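Local coordinates for taurocyamine kinase (Schistosoma mansoni, PDB 4WOD), which reversibly transfers phosphate from ATP to the guanidino compound taurocyamine, forming the phosphagen N-phosphotaurocyamine, in a chain of two fused kinase repeats, at residues M364-G378 with T408-N420. The protein carries 4 engineered substitutions. Numbering follows the deposited sequence.
Sequences MPVEPLTYLAKLLEG and TLAHMIRNGAYNN
L369 and A410 bring helices 369-376 and 409-418 together at one end and L376 and A417 at the other; the axes of these two short helical segments approach to 7.9 Å, 31° apart. Knobs-into-holes packing lies between: L372 lodges among A410, I413, R414 and A417, while I413 enters the hole formed by L369, L372, A373 and L376. With I413 CG1 between backbone N and carbonyl carbon (chi1 69°), CD1 meets L369 CD1 at 3.7 Å.

Ahead of the first helix, 364-367 runs along the start of the second. V366 lays CG1 over the face of the H411 imidazole, a CH-pi contact, while at the ring's edge NE2 donates to the carbonyl O of M364 at 2.6 Å. T408 and H411 form a capping box: H411 N donates to T408 OG1, and T408 N donates back to ND1, in the ring plane.

E367 is gripped side-on by R414: NE meets the syn lone pair of OE1 at 2.8 Å, and NH2 bonds OE2 at 3.0 Å, somewhat out of both nearly coplanar planes. A bend at chi2 (93°) turns this carboxylate toward its partners, and Y418 OH donates a very short bond to OE2, at 2.5 Å. The guanidinium also binds N292 of the first repeat through NH2 and D557 O through NH1. L375 CD1 rests over one face of the Y418 ring, whose CE2 lies over a face of the guanidinium. Three bonds on this buried carboxylate would favour its ionised form, and the arginine links the N-terminal helical domain of the second repeat to the first.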
loop_
_atom_site.group_PDB
_atom_site.type_symbol
_atom_site.label_atom_id
_atom_site.label_comp_id
_atom_site.label_asym_id
_atom_site.label_seq_id
_atom_site.Cartn_x
_atom_site.Cartn_y
_atom_site.Cartn_z
ATOM N N MET A 364 -11.637 10.526 -9.304
ATOM C CA MET A 364 -11.533 9.652 -8.135
ATOM C C MET A 364 -12.852 9.531 -7.363
ATOM O O MET A 364 -13.457 10.536 -7.017
ATOM C CB MET A 364 -10.447 10.177 -7.209
ATOM C CG MET A 364 -10.149 9.300 -5.999
ATOM S SD MET A 364 -9.162 10.215 -4.781
ATOM C CE MET A 364 -9.155 9.040 -3.424
ATOM N N PRO A 365 -13.311 8.294 -7.100
ATOM C CA PRO A 365 -14.498 8.162 -6.248
ATOM C C PRO A 365 -14.118 8.367 -4.774
ATOM O O PRO A 365 -12.955 8.193 -4.419
ATOM C CB PRO A 365 -14.974 6.732 -6.534
ATOM C CG PRO A 365 -13.758 6.007 -6.938
ATOM C CD PRO A 365 -12.874 7.004 -7.652
ATOM N N VAL A 366 -15.065 8.765 -3.930
ATOM C CA VAL A 366 -14.737 9.036 -2.548
ATOM C C VAL A 366 -15.823 8.492 -1.632
ATOM O O VAL A 366 -16.999 8.459 -2.007
ATOM C CB VAL A 366 -14.531 10.554 -2.300
ATOM C CG1 VAL A 366 -15.853 11.328 -2.477
ATOM C CG2 VAL A 366 -13.877 10.811 -0.921
ATOM N N GLU A 367 -15.420 8.058 -0.441
ATOM C CA GLU A 367 -16.370 7.613 0.584
ATOM C C GLU A 367 -17.289 8.778 0.995
ATOM O O GLU A 367 -16.915 9.958 0.855
ATOM C CB GLU A 367 -15.618 7.071 1.800
ATOM C CG GLU A 367 -14.669 5.886 1.523
ATOM C CD GLU A 367 -13.219 6.296 1.223
ATOM O OE1 GLU A 367 -12.993 7.342 0.578
ATOM O OE2 GLU A 367 -12.299 5.561 1.639
ATOM N N PRO A 368 -18.493 8.459 1.501
ATOM C CA PRO A 368 -19.355 9.516 2.042
ATOM C C PRO A 368 -18.626 10.409 3.053
ATOM O O PRO A 368 -17.823 9.918 3.858
ATOM C CB PRO A 368 -20.480 8.730 2.720
ATOM C CG PRO A 368 -20.615 7.499 1.872
ATOM C CD PRO A 368 -19.161 7.144 1.527
ATOM N N LEU A 369 -18.886 11.710 2.973
ATOM C CA LEU A 369 -18.308 12.678 3.896
ATOM C C LEU A 369 -18.455 12.263 5.368
ATOM O O LEU A 369 -17.503 12.356 6.140
ATOM C CB LEU A 369 -18.946 14.044 3.678
ATOM C CG LEU A 369 -18.517 15.153 4.634
ATOM C CD1 LEU A 369 -16.970 15.316 4.642
ATOM C CD2 LEU A 369 -19.218 16.446 4.254
ATOM N N THR A 370 -19.636 11.797 5.760
ATOM C CA THR A 370 -19.832 11.447 7.173
ATOM C C THR A 370 -19.037 10.214 7.591
ATOM O O THR A 370 -18.696 10.070 8.771
ATOM C CB THR A 370 -21.309 11.205 7.509
ATOM O OG1 THR A 370 -21.826 10.198 6.638
ATOM C CG2 THR A 370 -22.101 12.494 7.338
ATOM N N TYR A 371 -18.734 9.337 6.635
ATOM C CA TYR A 371 -17.874 8.179 6.910
ATOM C C TYR A 371 -16.440 8.631 7.166
ATOM O O TYR A 371 -15.790 8.197 8.126
ATOM C CB TYR A 371 -17.905 7.178 5.749
ATOM C CG TYR A 371 -16.969 5.987 5.920
ATOM C CD1 TYR A 371 -17.359 4.875 6.667
ATOM C CD2 TYR A 371 -15.709 5.958 5.320
ATOM C CE1 TYR A 371 -16.518 3.783 6.826
ATOM C CE2 TYR A 371 -14.863 4.868 5.469
ATOM C CZ TYR A 371 -15.267 3.781 6.229
ATOM O OH TYR A 371 -14.442 2.671 6.389
ATOM N N LEU A 372 -15.945 9.498 6.292
ATOM C CA LEU A 372 -14.593 10.030 6.448
ATOM C C LEU A 372 -14.471 10.893 7.689
ATOM O O LEU A 372 -13.415 10.932 8.312
ATOM C CB LEU A 372 -14.177 10.835 5.205
ATOM C CG LEU A 372 -13.994 9.968 3.957
ATOM C CD1 LEU A 372 -13.682 10.836 2.705
ATOM C CD2 LEU A 372 -12.925 8.911 4.172
ATOM N N ALA A 373 -15.539 11.600 8.044
ATOM C CA ALA A 373 -15.511 12.437 9.240
ATOM C C ALA A 373 -15.331 11.573 10.499
ATOM O O ALA A 373 -14.722 12.009 11.475
ATOM C CB ALA A 373 -16.779 13.272 9.335
ATOM N N LYS A 374 -15.861 10.353 10.472
ATOM C CA LYS A 374 -15.676 9.436 11.601
ATOM C C LYS A 374 -14.217 8.997 11.679
ATOM O O LYS A 374 -13.621 9.033 12.754
ATOM C CB LYS A 374 -16.604 8.223 11.494
ATOM C CG LYS A 374 -18.084 8.583 11.528
ATOM C CD LYS A 374 -18.957 7.382 11.883
ATOM C CE LYS A 374 -19.870 6.969 10.716
ATOM N NZ LYS A 374 -21.274 7.459 10.863
ATOM N N LEU A 375 -13.615 8.638 10.548
ATOM C CA LEU A 375 -12.188 8.260 10.584
ATOM C C LEU A 375 -11.313 9.421 11.081
ATOM O O LEU A 375 -10.313 9.209 11.786
ATOM C CB LEU A 375 -11.709 7.777 9.209
ATOM C CG LEU A 375 -12.323 6.483 8.665
ATOM C CD1 LEU A 375 -11.849 6.193 7.245
ATOM C CD2 LEU A 375 -12.003 5.311 9.577
ATOM N N LEU A 376 -11.707 10.644 10.734
ATOM C CA LEU A 376 -10.946 11.839 11.088
ATOM C C LEU A 376 -10.986 12.135 12.591
ATOM O O LEU A 376 -10.167 12.898 13.102
ATOM C CB LEU A 376 -11.471 13.032 10.291
ATOM C CG LEU A 376 -10.684 14.342 10.306
ATOM C CD1 LEU A 376 -9.249 14.161 9.778
ATOM C CD2 LEU A 376 -11.447 15.417 9.504
ATOM N N GLU A 377 -11.921 11.513 13.309
ATOM C CA GLU A 377 -12.017 11.719 14.754
ATOM C C GLU A 377 -10.737 11.334 15.496
ATOM O O GLU A 377 -10.509 11.788 16.613
ATOM C CB GLU A 377 -13.206 10.939 15.319
ATOM C CG GLU A 377 -14.517 11.471 14.794
ATOM C CD GLU A 377 -15.713 10.984 15.580
ATOM O OE1 GLU A 377 -15.534 10.166 16.512
ATOM O OE2 GLU A 377 -16.835 11.413 15.246
ATOM N N GLY A 378 -9.896 10.521 14.863
ATOM C CA GLY A 378 -8.622 10.140 15.440
ATOM C C GLY A 378 -7.571 11.234 15.349
ATOM O O GLY A 378 -6.477 11.104 15.904
ATOM N N THR A 408 -15.413 17.238 -4.138
ATOM C CA THR A 408 -16.231 17.228 -2.928
ATOM C C THR A 408 -15.405 17.545 -1.694
ATOM O O THR A 408 -14.166 17.483 -1.729
ATOM C CB THR A 408 -16.910 15.861 -2.719
ATOM O OG1 THR A 408 -15.912 14.866 -2.433
ATOM C CG2 THR A 408 -17.706 15.458 -3.960
ATOM N N LEU A 409 -16.099 17.881 -0.603
ATOM C CA LEU A 409 -15.458 18.134 0.681
ATOM C C LEU A 409 -14.862 16.834 1.199
ATOM O O LEU A 409 -13.810 16.824 1.861
ATOM C CB LEU A 409 -16.465 18.713 1.692
ATOM C CG LEU A 409 -15.973 19.022 3.114
ATOM C CD1 LEU A 409 -14.886 20.094 3.131
ATOM C CD2 LEU A 409 -17.143 19.452 3.990
ATOM N N ALA A 410 -15.546 15.735 0.883
ATOM C CA ALA A 410 -15.077 14.418 1.269
ATOM C C ALA A 410 -13.728 14.139 0.618
ATOM O O ALA A 410 -12.803 13.651 1.271
ATOM C CB ALA A 410 -16.077 13.377 0.887
ATOM N N HIS A 411 -13.613 14.484 -0.667
ATOM C CA HIS A 411 -12.341 14.355 -1.370
ATOM C C HIS A 411 -11.200 15.013 -0.608
ATOM O O HIS A 411 -10.101 14.456 -0.506
ATOM C CB HIS A 411 -12.422 14.983 -2.775
ATOM C CG HIS A 411 -12.987 14.073 -3.814
ATOM N ND1 HIS A 411 -14.165 14.343 -4.479
ATOM C CD2 HIS A 411 -12.539 12.894 -4.302
ATOM C CE1 HIS A 411 -14.407 13.377 -5.345
ATOM N NE2 HIS A 411 -13.439 12.482 -5.251
ATOM N N MET A 412 -11.452 16.208 -0.082
ATOM C CA MET A 412 -10.344 17.015 0.407
ATOM C C MET A 412 -9.951 16.679 1.854
ATOM O O MET A 412 -8.818 16.921 2.249
ATOM C CB MET A 412 -10.654 18.518 0.236
ATOM C CG MET A 412 -11.548 19.173 1.276
ATOM S SD MET A 412 -11.666 20.990 0.999
ATOM C CE MET A 412 -11.894 20.993 -0.763
ATOM N N ILE A 413 -10.839 16.064 2.626
ATOM C CA ILE A 413 -10.436 15.634 3.969
ATOM C C ILE A 413 -9.914 14.184 4.006
ATOM O O ILE A 413 -9.392 13.741 5.035
ATOM C CB ILE A 413 -11.597 15.762 4.998
ATOM C CG1 ILE A 413 -12.687 14.729 4.706
ATOM C CG2 ILE A 413 -12.145 17.208 5.045
ATOM C CD1 ILE A 413 -13.571 14.430 5.908
ATOM N N ARG A 414 -10.013 13.468 2.888
ATOM C CA ARG A 414 -9.658 12.048 2.846
ATOM C C ARG A 414 -8.227 11.775 3.325
ATOM O O ARG A 414 -7.992 10.817 4.089
ATOM C CB ARG A 414 -9.840 11.478 1.436
ATOM C CG ARG A 414 -9.855 9.963 1.418
ATOM C CD ARG A 414 -10.035 9.363 0.013
ATOM N NE ARG A 414 -10.300 7.924 0.094
ATOM C CZ ARG A 414 -9.351 6.989 0.179
ATOM N NH1 ARG A 414 -8.063 7.332 0.179
ATOM N NH2 ARG A 414 -9.686 5.711 0.273
ATOM N N ASN A 415 -7.270 12.599 2.898
ATOM C CA ASN A 415 -5.887 12.349 3.325
ATOM C C ASN A 415 -5.778 12.404 4.855
ATOM O O ASN A 415 -5.059 11.607 5.468
ATOM C CB ASN A 415 -4.891 13.340 2.695
ATOM C CG ASN A 415 -5.122 14.770 3.132
ATOM O OD1 ASN A 415 -6.180 15.328 2.909
ATOM N ND2 ASN A 415 -4.150 15.346 3.809
ATOM N N GLY A 416 -6.520 13.315 5.478
ATOM C CA GLY A 416 -6.522 13.428 6.928
ATOM C C GLY A 416 -7.289 12.307 7.605
ATOM O O GLY A 416 -6.872 11.771 8.641
ATOM N N ALA A 417 -8.427 11.953 7.026
ATOM C CA ALA A 417 -9.219 10.841 7.546
ATOM C C ALA A 417 -8.377 9.565 7.696
ATOM O O ALA A 417 -8.458 8.868 8.716
ATOM C CB ALA A 417 -10.400 10.593 6.649
ATOM N N TYR A 418 -7.556 9.264 6.691
ATOM C CA TYR A 418 -6.748 8.050 6.718
ATOM C C TYR A 418 -5.323 8.232 7.233
ATOM O O TYR A 418 -4.610 7.241 7.450
ATOM C CB TYR A 418 -6.682 7.438 5.331
ATOM C CG TYR A 418 -7.935 6.709 4.920
ATOM C CD1 TYR A 418 -8.250 5.473 5.478
ATOM C CD2 TYR A 418 -8.791 7.241 3.956
ATOM C CE1 TYR A 418 -9.397 4.787 5.100
ATOM C CE2 TYR A 418 -9.945 6.563 3.582
ATOM C CZ TYR A 418 -10.236 5.334 4.157
ATOM O OH TYR A 418 -11.365 4.642 3.761
ATOM N N ASN A 419 -4.900 9.481 7.394
ATOM C CA ASN A 419 -3.608 9.800 8.008
ATOM C C ASN A 419 -3.784 10.907 9.027
ATOM O O ASN A 419 -3.620 12.085 8.713
ATOM C CB ASN A 419 -2.574 10.200 6.946
ATOM C CG ASN A 419 -2.394 9.127 5.882
ATOM O OD1 ASN A 419 -1.548 8.237 6.016
ATOM N ND2 ASN A 419 -3.207 9.193 4.825
ATOM N N ASN A 420 -4.112 10.514 10.259
ATOM C CA ASN A 420 -4.553 11.449 11.287
ATOM C C ASN A 420 -3.479 12.431 11.752
ATOM O O ASN A 420 -3.780 13.356 12.482
ATOM C CB ASN A 420 -5.072 10.690 12.517
ATOM C CG ASN A 420 -6.376 9.941 12.264
ATOM O OD1 ASN A 420 -6.724 9.034 13.024
ATOM N ND2 ASN A 420 -7.111 10.323 11.216
HETATM O O HOH W 1 -12.123 2.638 5.457
HETATM O O HOH W 2 -8.980 7.200 13.246
#